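Local coordinates for Oxidored_FMN domain-containing protein ([Pseudomonas] geniculata N1, PDB 6L6J) that probably acts as an amine oxidase on 6-hydroxypseudooxynicotine, carrying FMN and a [4Fe-4S] cluster in an NADH:flavin oxidoreductase-type chain that also binds ADP, at residues Leu503-Thr508 and Ala588-Ser593; Gly521-Tyr526 and Ala610-Leu615; Asp529-Ala534 and Ser558-Asn563; Thr549-Ala554 and Glu580-Thr585. One frame throughout, in Å; residues are numbered along the deposited sequence.

Contact 1: residues Leu503-Thr508 and Ala588-Ser593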
loop_
_atom_site.group_PDB
_atom_site.type_symbol
_atom_site.label_atom_id
_atom_site.label_comp_id
_atom_site.label_asym_id
_atom_site.label_seq_id
_atom_site.Cartn_x
_atom_site.Cartn_y
_atom_site.Cartn_z
ATOM N N LEU A 503 21.822 21.037 24.410
ATOM C CA LEU A 503 22.695 21.999 23.679
ATOM C C LEU A 503 21.911 22.610 22.511
ATOM O O LEU A 503 21.150 21.922 21.829
ATOM C CB LEU A 503 23.975 21.293 23.226
ATOM C CG LEU A 503 24.837 20.721 24.356
ATOM C CD1 LEU A 503 25.841 19.713 23.809
ATOM C CD2 LEU A 503 25.545 21.822 25.127
ATOM N N PRO A 504 22.054 23.935 22.256
ATOM C CA PRO A 504 21.195 24.640 21.296
ATOM C C PRO A 504 21.360 24.210 19.827
ATOM O O PRO A 504 20.473 24.486 19.048
ATOM C CB PRO A 504 21.627 26.111 21.451
ATOM C CG PRO A 504 23.067 26.014 21.937
ATOM C CD PRO A 504 23.050 24.830 22.875
ATOM N N HIS A 505 22.471 23.551 19.478
ATOM C CA HIS A 505 22.689 23.030 18.101
ATOM C C HIS A 505 21.847 21.754 17.874
ATOM O O HIS A 505 21.752 21.306 16.693
ATOM C CB HIS A 505 24.195 22.863 17.814
ATOM C CG HIS A 505 24.809 21.643 18.414
ATOM N ND1 HIS A 505 24.865 21.445 19.780
ATOM C CD2 HIS A 505 25.383 20.558 17.838
ATOM C CE1 HIS A 505 25.443 20.283 20.017
ATOM N NE2 HIS A 505 25.759 19.712 18.843
ATOM N N VAL A 506 21.267 21.180 18.946
ATOM C CA VAL A 506 20.425 19.941 18.888
ATOM C C VAL A 506 18.975 20.319 18.540
ATOM O O VAL A 506 18.411 21.226 19.185
ATOM C CB VAL A 506 20.500 19.128 20.189
ATOM C CG1 VAL A 506 19.681 17.843 20.097
ATOM C CG2 VAL A 506 21.936 18.803 20.568
ATOM N N LEU A 507 18.396 19.633 17.553
ATOM C CA LEU A 507 17.038 19.908 17.022
ATOM C C LEU A 507 16.193 18.625 17.042
ATOM O O LEU A 507 16.726 17.524 17.289
ATOM C CB LEU A 507 17.168 20.427 15.589
ATOM C CG LEU A 507 18.190 21.544 15.364
ATOM C CD1 LEU A 507 18.443 21.755 13.880
ATOM C CD2 LEU A 507 17.737 22.840 16.020
ATOM N N THR A 508 14.907 18.795 16.758
ATOM C CA THR A 508 13.891 17.729 16.587
ATOM C C THR A 508 13.184 17.968 15.262
ATOM O O THR A 508 13.316 19.045 14.680
ATOM C CB THR A 508 12.871 17.752 17.728
ATOM O OG1 THR A 508 11.796 18.599 17.325
ATOM C CG2 THR A 508 13.446 18.234 19.042
ATOM N N ALA A 588 25.931 7.767 22.305
ATOM C CA ALA A 588 26.301 7.749 23.742
ATOM C C ALA A 588 26.030 9.130 24.339
ATOM O O ALA A 588 25.453 9.213 25.455
ATOM C CB ALA A 588 27.747 7.358 23.928
ATOM N N SER A 589 26.415 10.177 23.612
ATOM C CA SER A 589 26.502 11.566 24.137
ATOM C C SER A 589 26.659 12.555 22.974
ATOM O O SER A 589 27.194 12.149 21.921
ATOM C CB SER A 589 27.644 11.687 25.148
ATOM O OG SER A 589 28.892 11.931 24.495
ATOM N N ILE A 590 26.232 13.804 23.189
ATOM C CA ILE A 590 26.311 14.905 22.188
ATOM C C ILE A 590 27.163 16.030 22.773
ATOM O O ILE A 590 26.708 16.618 23.756
ATOM C CB ILE A 590 24.910 15.408 21.781
ATOM C CG1 ILE A 590 24.069 14.294 21.147
ATOM C CG2 ILE A 590 25.033 16.603 20.850
ATOM C CD1 ILE A 590 22.598 14.637 20.982
ATOM N N GLY A 591 28.318 16.321 22.163
ATOM C CA GLY A 591 29.164 17.495 22.478
ATOM C C GLY A 591 28.870 18.706 21.586
ATOM O O GLY A 591 28.067 18.639 20.651
ATOM N N PRO A 592 29.545 19.854 21.831
ATOM C CA PRO A 592 29.267 21.108 21.116
ATOM C C PRO A 592 29.383 21.047 19.584
ATOM O O PRO A 592 28.751 21.852 18.918
ATOM C CB PRO A 592 30.356 22.079 21.616
ATOM C CG PRO A 592 30.808 21.517 22.939
ATOM C CD PRO A 592 30.615 20.011 22.832
ATOM N N SER A 593 30.227 20.153 19.069
ATOM C CA SER A 593 30.556 20.067 17.623
ATOM C C SER A 593 30.878 18.621 17.204
ATOM O O SER A 593 31.458 18.423 16.118
ATOM C CB SER A 593 31.710 20.990 17.313
ATOM O OG SER A 593 32.941 20.419 17.751
HETATM O O HOH W 1 27.189 17.740 18.056
#
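A type I beta turn from Leu-503 to Val-506 leads into strand 506-507 and sets Leu-503, His-505 and Val-506 against Ile-590, Gly-591 and Pro-592 on the hairpin between strands 585-590 and 594-599. The methyl CD1 of Leu-503 lies 3.2 Å from Ile-590 O. Next to it, Val-506 CG2 meets Ile-590 CG2 tip to tip at 3.8 Å, and the same methyl of Ile-590 is 3.8 Å from His-505 NE2. The imidazole is layered: Pro-592 O stands 3.6 Å above the centre of the His-505 ring, while Val-506 CG2 lies over the opposite face, nearer the rim. Chi1 of 78° puts CG of His-505 between its own N and C, which directs the ring at the hairpin loop. A water in the ring plane joins the two sides, 2.6 Å from His-505 NE2 and 2.9 Å from Gly-591 O. Replacing His-505 by alanine is likely to leave that water without its ring-nitrogen partner and to open a gap between Val-506 CG2 and Pro-592 O. Ile-590 and Val-506 also touch strand 612-621, so the contact belongs to an edge where a beta hairpin folds against a neighbouring sheet.

Contact 2: residues Gly521-Tyr526 and Ala610-Leu615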
loop_
_atom_site.group_PDB
_atom_site.type_symbol
_atom_site.label_atom_id
_atom_site.label_comp_id
_atom_site.label_asym_id
_atom_site.label_seq_id
_atom_site.Cartn_x
_atom_site.Cartn_y
_atom_site.Cartn_z
ATOM N N GLY A 521 27.077 23.375 7.035
ATOM C CA GLY A 521 27.954 22.462 7.784
ATOM C C GLY A 521 27.409 21.049 7.787
ATOM O O GLY A 521 26.550 20.724 6.926
ATOM N N SER A 522 27.927 20.235 8.712
ATOM C CA SER A 522 27.592 18.807 8.879
ATOM C C SER A 522 26.377 18.721 9.803
ATOM O O SER A 522 26.171 19.644 10.601
ATOM C CB SER A 522 28.766 18.052 9.412
ATOM O OG SER A 522 29.153 18.584 10.674
ATOM N N VAL A 523 25.573 17.669 9.663
ATOM C CA VAL A 523 24.417 17.392 10.561
ATOM C C VAL A 523 24.207 15.875 10.621
ATOM O O VAL A 523 24.250 15.197 9.551
ATOM C CB VAL A 523 23.152 18.158 10.131
ATOM C CG1 VAL A 523 22.881 18.015 8.648
ATOM C CG2 VAL A 523 21.932 17.737 10.926
ATOM N N ILE A 524 24.045 15.377 11.851
ATOM C CA ILE A 524 23.660 13.969 12.157
ATOM C C ILE A 524 22.153 13.916 12.404
ATOM O O ILE A 524 21.650 14.665 13.289
ATOM C CB ILE A 524 24.446 13.412 13.356
ATOM C CG1 ILE A 524 25.858 12.995 12.929
ATOM C CG2 ILE A 524 23.680 12.267 13.992
ATOM C CD1 ILE A 524 26.774 12.650 14.076
ATOM N N VAL A 525 21.463 13.074 11.637
ATOM C CA VAL A 525 20.023 12.744 11.866
ATOM C C VAL A 525 20.016 11.365 12.489
ATOM O O VAL A 525 20.559 10.453 11.859
ATOM C CB VAL A 525 19.175 12.795 10.582
ATOM C CG1 VAL A 525 17.700 12.646 10.876
ATOM C CG2 VAL A 525 19.417 14.079 9.813
ATOM N N TYR A 526 19.513 11.272 13.719
ATOM C CA TYR A 526 19.474 10.026 14.527
ATOM C C TYR A 526 18.050 9.489 14.466
ATOM O O TYR A 526 17.111 10.217 14.872
ATOM C CB TYR A 526 19.956 10.310 15.946
ATOM C CG TYR A 526 20.149 9.100 16.827
ATOM C CD1 TYR A 526 20.873 7.996 16.402
ATOM C CD2 TYR A 526 19.662 9.095 18.124
ATOM C CE1 TYR A 526 21.073 6.911 17.239
ATOM C CE2 TYR A 526 19.863 8.023 18.975
ATOM C CZ TYR A 526 20.562 6.924 18.526
ATOM O OH TYR A 526 20.735 5.867 19.370
ATOM N N ALA A 610 29.772 17.092 13.914
ATOM C CA ALA A 610 28.349 17.403 13.706
ATOM C C ALA A 610 28.061 18.830 14.183
ATOM O O ALA A 610 28.011 19.041 15.404
ATOM C CB ALA A 610 27.510 16.380 14.428
ATOM N N ASP A 611 27.876 19.761 13.250
ATOM C CA ASP A 611 27.569 21.170 13.579
ATOM C C ASP A 611 26.120 21.232 14.065
ATOM O O ASP A 611 25.835 22.027 14.977
ATOM C CB ASP A 611 27.915 22.068 12.394
ATOM C CG ASP A 611 29.409 22.080 12.099
ATOM O OD1 ASP A 611 30.196 22.282 13.072
ATOM O OD2 ASP A 611 29.778 21.858 10.915
ATOM N N ALA A 612 25.243 20.396 13.511
ATOM C CA ALA A 612 23.855 20.204 13.993
ATOM C C ALA A 612 23.576 18.708 14.214
ATOM O O ALA A 612 24.403 17.838 13.775
ATOM C CB ALA A 612 22.878 20.816 13.029
ATOM N N VAL A 613 22.460 18.432 14.901
ATOM C CA VAL A 613 22.008 17.063 15.294
ATOM C C VAL A 613 20.487 17.067 15.288
ATOM O O VAL A 613 19.925 17.904 16.031
ATOM C CB VAL A 613 22.536 16.681 16.690
ATOM C CG1 VAL A 613 21.904 15.390 17.201
ATOM C CG2 VAL A 613 24.058 16.586 16.721
ATOM N N VAL A 614 19.842 16.208 14.490
ATOM C CA VAL A 614 18.360 16.067 14.582
ATOM C C VAL A 614 18.067 14.714 15.240
ATOM O O VAL A 614 18.488 13.662 14.688
ATOM C CB VAL A 614 17.631 16.252 13.237
ATOM C CG1 VAL A 614 16.150 16.500 13.457
ATOM C CG2 VAL A 614 18.224 17.381 12.407
ATOM N N LEU A 615 17.443 14.760 16.423
ATOM C CA LEU A 615 16.917 13.576 17.143
ATOM C C LEU A 615 15.489 13.262 16.658
ATOM O O LEU A 615 14.586 14.081 16.871
ATOM C CB LEU A 615 16.970 13.856 18.648
ATOM C CG LEU A 615 18.363 14.110 19.231
ATOM C CD1 LEU A 615 18.280 14.505 20.692
ATOM C CD2 LEU A 615 19.269 12.896 19.083
#
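Ser-522 and Asp-611 meet where the two segments come together, and from there strands 522-526 and 612-615 run side by side in the same direction, their axes 4.5 Å apart and inclined by 14°. The innermost layer is the parallel ladder. Ser-522 O receives Ala-612 N, Ala-612 O receives Ile-524 N, Ile-524 O receives Val-614 N at 2.7 Å, and Val-614 O receives Tyr-526 N at 2.8 Å in a nearly straight bond (174°). At the start, Ser-522 OG accepts from Asp-611 N at 3.1 Å; chi1 of 60° brings that hydroxyl in toward the amide. Asp-611 OD2 adds a weak bond from Ser-522 N at 3.3 Å.

Side chains form the next layer. Val-523 CG2 lies 3.8 Å from Ala-612 CB and 4.0 Å from Val-614 CG2, on the face that Val-525 shares and that helix 533-542 packs against through Leu-541. On the other face, Ile-524 CD1 touches Ala-610 CB at 3.8 Å, and both Ile-524 and Val-613 rest on Val-595 of strand 594-599. Further out, the backbones of Val-523 and Val-525 bond strand 547-552, making this the interior of the parallel part of a mixed sheet, consistent with a Rossmann-like alpha/beta domain.

Contact 3: residues Asp529-Ala534 and Ser558-Asn563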
loop_
_atom_site.group_PDB
_atom_site.type_symbol
_atom_site.label_atom_id
_atom_site.label_comp_id
_atom_site.label_asym_id
_atom_site.label_seq_id
_atom_site.Cartn_x
_atom_site.Cartn_y
_atom_site.Cartn_z
ATOM N N ASP A 529 12.945 6.161 15.232
ATOM C CA ASP A 529 11.517 6.078 14.840
ATOM C C ASP A 529 11.349 4.934 13.842
ATOM O O ASP A 529 10.346 4.231 13.959
ATOM C CB ASP A 529 11.026 7.383 14.223
ATOM C CG ASP A 529 9.692 7.246 13.527
ATOM O OD1 ASP A 529 8.668 7.304 14.216
ATOM O OD2 ASP A 529 9.706 7.044 12.307
ATOM N N TYR A 530 12.277 4.795 12.888
ATOM C CA TYR A 530 12.427 3.620 11.979
ATOM C C TYR A 530 11.482 3.722 10.768
ATOM O O TYR A 530 11.372 2.728 9.986
ATOM C CB TYR A 530 12.177 2.298 12.734
ATOM C CG TYR A 530 13.227 1.885 13.740
ATOM C CD1 TYR A 530 14.308 2.695 14.054
ATOM C CD2 TYR A 530 13.120 0.678 14.414
ATOM C CE1 TYR A 530 15.273 2.308 14.970
ATOM C CE2 TYR A 530 14.052 0.287 15.362
ATOM C CZ TYR A 530 15.136 1.098 15.637
ATOM O OH TYR A 530 16.062 0.651 16.522
ATOM N N TYR A 531 10.797 4.855 10.576
ATOM C CA TYR A 531 9.919 5.050 9.382
ATOM C C TYR A 531 10.463 6.196 8.507
ATOM O O TYR A 531 11.677 6.281 8.346
ATOM C CB TYR A 531 8.484 5.115 9.911
ATOM C CG TYR A 531 7.399 5.043 8.872
ATOM C CD1 TYR A 531 7.651 4.631 7.576
ATOM C CD2 TYR A 531 6.109 5.431 9.173
ATOM C CE1 TYR A 531 6.658 4.619 6.611
ATOM C CE2 TYR A 531 5.092 5.391 8.225
ATOM C CZ TYR A 531 5.365 4.995 6.930
ATOM O OH TYR A 531 4.372 4.955 5.980
ATOM N N TYR A 532 9.633 7.103 8.008
ATOM C CA TYR A 532 10.007 8.090 6.957
ATOM C C TYR A 532 10.530 9.412 7.534
ATOM O O TYR A 532 11.231 10.115 6.814
ATOM C CB TYR A 532 8.774 8.396 6.103
ATOM C CG TYR A 532 7.645 9.030 6.876
ATOM C CD1 TYR A 532 6.687 8.253 7.498
ATOM C CD2 TYR A 532 7.517 10.404 6.971
ATOM C CE1 TYR A 532 5.618 8.811 8.180
ATOM C CE2 TYR A 532 6.462 10.982 7.652
ATOM C CZ TYR A 532 5.507 10.187 8.261
ATOM O OH TYR A 532 4.466 10.767 8.935
ATOM N N MET A 533 10.167 9.786 8.763
ATOM C CA MET A 533 10.379 11.172 9.250
ATOM C C MET A 533 11.868 11.534 9.252
ATOM O O MET A 533 12.203 12.678 8.909
ATOM C CB MET A 533 9.829 11.384 10.653
ATOM C CG MET A 533 10.031 12.803 11.175
ATOM S SD MET A 533 9.485 14.115 10.030
ATOM C CE MET A 533 7.755 14.256 10.483
ATOM N N ALA A 534 12.741 10.613 9.612
ATOM C CA ALA A 534 14.190 10.893 9.688
ATOM C C ALA A 534 14.778 10.919 8.278
ATOM O O ALA A 534 15.651 11.779 8.042
ATOM C CB ALA A 534 14.891 9.902 10.580
ATOM N N SER A 558 15.725 2.955 7.961
ATOM C CA SER A 558 14.251 3.151 7.975
ATOM C C SER A 558 13.537 1.811 7.903
ATOM O O SER A 558 12.771 1.565 6.969
ATOM C CB SER A 558 13.830 4.061 6.853
ATOM O OG SER A 558 14.361 5.368 7.057
ATOM N N PRO A 559 13.767 0.926 8.899
ATOM C CA PRO A 559 13.383 -0.492 8.826
ATOM C C PRO A 559 11.981 -0.742 8.257
ATOM O O PRO A 559 11.814 -1.665 7.448
ATOM C CB PRO A 559 13.452 -0.933 10.284
ATOM C CG PRO A 559 14.583 -0.126 10.818
ATOM C CD PRO A 559 14.445 1.237 10.167
ATOM N N TRP A 560 11.023 0.093 8.668
ATOM C CA TRP A 560 9.593 -0.097 8.321
ATOM C C TRP A 560 9.408 -0.071 6.792
ATOM O O TRP A 560 8.382 -0.631 6.305
ATOM C CB TRP A 560 8.720 0.962 9.001
ATOM C CG TRP A 560 7.264 0.715 8.750
ATOM C CD1 TRP A 560 6.393 1.478 8.030
ATOM C CD2 TRP A 560 6.535 -0.446 9.155
ATOM N NE1 TRP A 560 5.163 0.887 7.989
ATOM C CE2 TRP A 560 5.224 -0.302 8.666
ATOM C CE3 TRP A 560 6.861 -1.579 9.906
ATOM C CZ2 TRP A 560 4.236 -1.245 8.928
ATOM C CZ3 TRP A 560 5.891 -2.526 10.133
ATOM C CH2 TRP A 560 4.596 -2.360 9.642
ATOM N N THR A 561 10.336 0.584 6.070
ATOM C CA THR A 561 10.266 0.756 4.597
ATOM C C THR A 561 10.532 -0.579 3.899
ATOM O O THR A 561 10.139 -0.699 2.749
ATOM C CB THR A 561 11.152 1.903 4.109
ATOM O OG1 THR A 561 12.521 1.658 4.423
ATOM C CG2 THR A 561 10.716 3.221 4.707
ATOM N N HIS A 562 11.102 -1.574 4.571
ATOM C CA HIS A 562 11.125 -2.959 4.042
ATOM C C HIS A 562 9.695 -3.338 3.683
ATOM O O HIS A 562 9.507 -4.066 2.700
ATOM C CB HIS A 562 11.698 -3.945 5.063
ATOM C CG HIS A 562 11.693 -5.362 4.592
ATOM N ND1 HIS A 562 12.460 -5.786 3.507
ATOM C CD2 HIS A 562 11.024 -6.445 5.047
ATOM C CE1 HIS A 562 12.253 -7.078 3.312
ATOM N NE2 HIS A 562 11.361 -7.501 4.230
ATOM N N ASN A 563 8.737 -2.810 4.453
ATOM C CA ASN A 563 7.297 -3.178 4.437
ATOM C C ASN A 563 6.502 -2.250 3.502
ATOM O O ASN A 563 5.541 -2.723 2.895
ATOM C CB ASN A 563 6.706 -3.191 5.846
ATOM C CG ASN A 563 7.302 -4.265 6.729
ATOM O OD1 ASN A 563 7.746 -5.311 6.241
ATOM N ND2 ASN A 563 7.294 -4.024 8.036
HETATM O O HOH W 2 3.098 2.421 6.556
#
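Tyr-530 and Tyr-531 press on Ser-558, Pro-559 and Trp-560 where two loops lie together, and the closely packed half is held by backbone oxygens. Tyr-530 O takes Trp-560 N at 3.0 Å, the donor nearly in line with the carbonyl bond, and Tyr-531 O takes the hydroxyl of Ser-558 OG at 3.1 Å. Beside these bonds Pro-559 lies over the Tyr-530 ring: its CG is 4.2 Å from the ring centroid and 28° off the normal, a CH-pi contact, while Pro-559 CD abuts Tyr-530 CB.

The Tyr-531 ring is filled on both faces. Trp-560 CD1 comes down on one in a T-shaped pair, planes at 80° and centroids 4.6 Å apart; Tyr-532 CD1 sits over the centre of the other. The Tyr-531 ring swings back to the indole, though CB points away, because chi1 of -169° sets CG opposite the backbone N. Its far end is looser, bridged by a water that donates to Tyr-531 OH at 2.9 Å and accepts from Trp-560 NE1. A serine in place of Tyr-531 would probably leave the indole edge without an aromatic face and that water with Trp-560 NE1 but no phenol.

The Tyr-531 side chain is about 5 Å from that of the cluster ligand Cys-347. Both loops follow parallel strands at their C-terminal ends, where alpha/beta sheets commonly place binding loops; Tyr-531 brings one near the iron-sulfur site.

Contact 4: residues Thr549-Ala554 and Glu580-Thr585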
loop_
_atom_site.group_PDB
_atom_site.type_symbol
_atom_site.label_atom_id
_atom_site.label_comp_id
_atom_site.label_asym_id
_atom_site.label_seq_id
_atom_site.Cartn_x
_atom_site.Cartn_y
_atom_site.Cartn_z
ATOM N N THR A 549 24.753 12.964 7.628
ATOM C CA THR A 549 24.928 11.532 7.971
ATOM C C THR A 549 23.633 11.007 8.614
ATOM O O THR A 549 23.225 11.527 9.667
ATOM C CB THR A 549 26.142 11.308 8.886
ATOM O OG1 THR A 549 27.339 11.632 8.184
ATOM C CG2 THR A 549 26.293 9.885 9.365
ATOM N N TYR A 550 23.025 9.982 8.027
ATOM C CA TYR A 550 21.848 9.278 8.613
ATOM C C TYR A 550 22.369 8.145 9.500
ATOM O O TYR A 550 23.122 7.284 8.975
ATOM C CB TYR A 550 20.916 8.735 7.519
ATOM C CG TYR A 550 19.878 7.771 8.028
ATOM C CD1 TYR A 550 20.131 6.408 8.117
ATOM C CD2 TYR A 550 18.647 8.227 8.462
ATOM C CE1 TYR A 550 19.173 5.529 8.590
ATOM C CE2 TYR A 550 17.680 7.357 8.939
ATOM C CZ TYR A 550 17.948 6.007 9.014
ATOM O OH TYR A 550 16.999 5.165 9.510
ATOM N N VAL A 551 21.975 8.147 10.782
ATOM C CA VAL A 551 22.496 7.221 11.837
ATOM C C VAL A 551 21.302 6.508 12.467
ATOM O O VAL A 551 20.410 7.250 12.957
ATOM C CB VAL A 551 23.290 7.988 12.912
ATOM C CG1 VAL A 551 23.817 7.063 14.008
ATOM C CG2 VAL A 551 24.428 8.811 12.330
ATOM N N THR A 552 21.265 5.162 12.452
ATOM C CA THR A 552 20.224 4.392 13.181
ATOM C C THR A 552 20.830 3.261 14.032
ATOM O O THR A 552 21.923 2.757 13.695
ATOM C CB THR A 552 19.151 3.829 12.241
ATOM O OG1 THR A 552 18.193 3.226 13.123
ATOM C CG2 THR A 552 19.685 2.823 11.233
ATOM N N THR A 553 20.080 2.866 15.071
ATOM C CA THR A 553 20.355 1.714 15.973
ATOM C C THR A 553 19.904 0.417 15.312
ATOM O O THR A 553 20.406 -0.652 15.694
ATOM C CB THR A 553 19.666 1.901 17.330
ATOM O OG1 THR A 553 18.284 2.170 17.089
ATOM C CG2 THR A 553 20.282 3.018 18.155
ATOM N N ALA A 554 19.003 0.529 14.341
ATOM C CA ALA A 554 18.511 -0.575 13.485
ATOM C C ALA A 554 19.609 -1.045 12.519
ATOM O O ALA A 554 20.566 -0.286 12.235
ATOM C CB ALA A 554 17.265 -0.128 12.753
ATOM N N GLU A 580 25.396 10.175 4.000
ATOM C CA GLU A 580 26.088 9.081 4.723
ATOM C C GLU A 580 25.035 8.221 5.447
ATOM O O GLU A 580 24.133 8.797 6.124
ATOM C CB GLU A 580 27.081 9.680 5.713
ATOM C CG GLU A 580 28.330 8.854 5.885
ATOM C CD GLU A 580 29.198 8.807 4.640
ATOM O OE1 GLU A 580 29.761 7.703 4.364
ATOM O OE2 GLU A 580 29.330 9.878 3.960
ATOM N N ILE A 581 25.144 6.894 5.294
ATOM C CA ILE A 581 24.330 5.892 6.031
ATOM C C ILE A 581 25.231 5.188 7.057
ATOM O O ILE A 581 26.184 4.483 6.636
ATOM C CB ILE A 581 23.671 4.891 5.068
ATOM C CG1 ILE A 581 22.971 5.598 3.909
ATOM C CG2 ILE A 581 22.729 3.962 5.824
ATOM C CD1 ILE A 581 22.575 4.671 2.776
ATOM N N VAL A 582 24.909 5.370 8.343
ATOM C CA VAL A 582 25.459 4.600 9.491
ATOM C C VAL A 582 24.340 3.760 10.123
ATOM O O VAL A 582 23.272 4.314 10.423
ATOM C CB VAL A 582 26.100 5.545 10.536
ATOM C CG1 VAL A 582 26.741 4.764 11.689
ATOM C CG2 VAL A 582 27.118 6.495 9.913
ATOM N N VAL A 583 24.617 2.487 10.408
ATOM C CA VAL A 583 23.639 1.520 10.990
ATOM C C VAL A 583 24.222 0.791 12.208
ATOM O O VAL A 583 25.407 0.984 12.538
ATOM C CB VAL A 583 23.166 0.539 9.915
ATOM C CG1 VAL A 583 22.382 1.303 8.840
ATOM C CG2 VAL A 583 24.314 -0.283 9.325
ATOM N N GLY A 584 23.365 0.008 12.881
ATOM C CA GLY A 584 23.672 -0.689 14.147
ATOM C C GLY A 584 24.509 0.165 15.087
ATOM O O GLY A 584 25.420 -0.405 15.730
ATOM N N THR A 585 24.192 1.458 15.184
ATOM C CA THR A 585 24.976 2.473 15.921
ATOM C C THR A 585 24.033 3.333 16.763
ATOM O O THR A 585 23.037 3.848 16.221
ATOM C CB THR A 585 25.819 3.357 14.981
ATOM O OG1 THR A 585 26.801 2.570 14.313
ATOM C CG2 THR A 585 26.581 4.441 15.700
#
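Thr-549 to Thr-552 and Glu-580 to Val-582 form a parallel strand pair at the 580-582 side of the sheet in the second alpha/beta domain, their axes 4.5 Å apart and 13° from aligned.

The backbone bonds come first. Tyr-550 N donates to Glu-580 O, Tyr-550 O accepts from Val-582 N at 2.7 Å in an almost straight bond (177°), and Thr-552 N donates to Val-582 O at 3.0 Å. Past the strand the pairing changes: Thr-552 O takes Thr-585 N, skipping a residue where Gly-584 turns the chain with a positive phi.

Apolar contacts divide between the two faces. Thr-549 CG2 meets Val-582 CG2 at 3.5 Å, and Val-551 lies beside Val-582, its CG2 4.1 Å from Val-582 CB. On the other face Tyr-550 CD1 is 4.2 Å from Ile-581 CG2, and Met-574 of helix 567-577 touches both residues.

Polar side chains close the account. Glu-580 turns away to a salt bridge with Lys-547, and Tyr-550 OH bonds Asp-527. Thr-552 OG1, which also bonds Asp-527 O, accepts Ala-554 N at 3.1 Å, an ST turn. Ala-554 O then receives Gly-584 N at 2.9 Å, from 40° above the carbonyl plane.

Contacts 2 and 4 and strand 506-507 of contact 1 lie on one mixed sheet (506-507, 612-621, 522-527, 547-552, 580-582); the other half of contact 1 is on the antiparallel hairpin sheet. Centres are about 8 Å apart for contacts 1 and 2, about 12 Å for 2 and 4 and for 3 and 4, and about 17 Å for 1 and 4. Probable hydrogen bonds join neighbours: Leu-507 N to Val-613 O (2.8 Å), Val-525 O to Val-551 N (2.9 Å) and, to contact 3, Tyr-530 OH to Thr-553 OG1 (2.8 Å). Along the chain, strand 522-527, helix 533-542 and strand 547-552 follow as a beta-alpha-beta unit. Contact 3 reaches toward the iron-sulfur cluster; the others stand away.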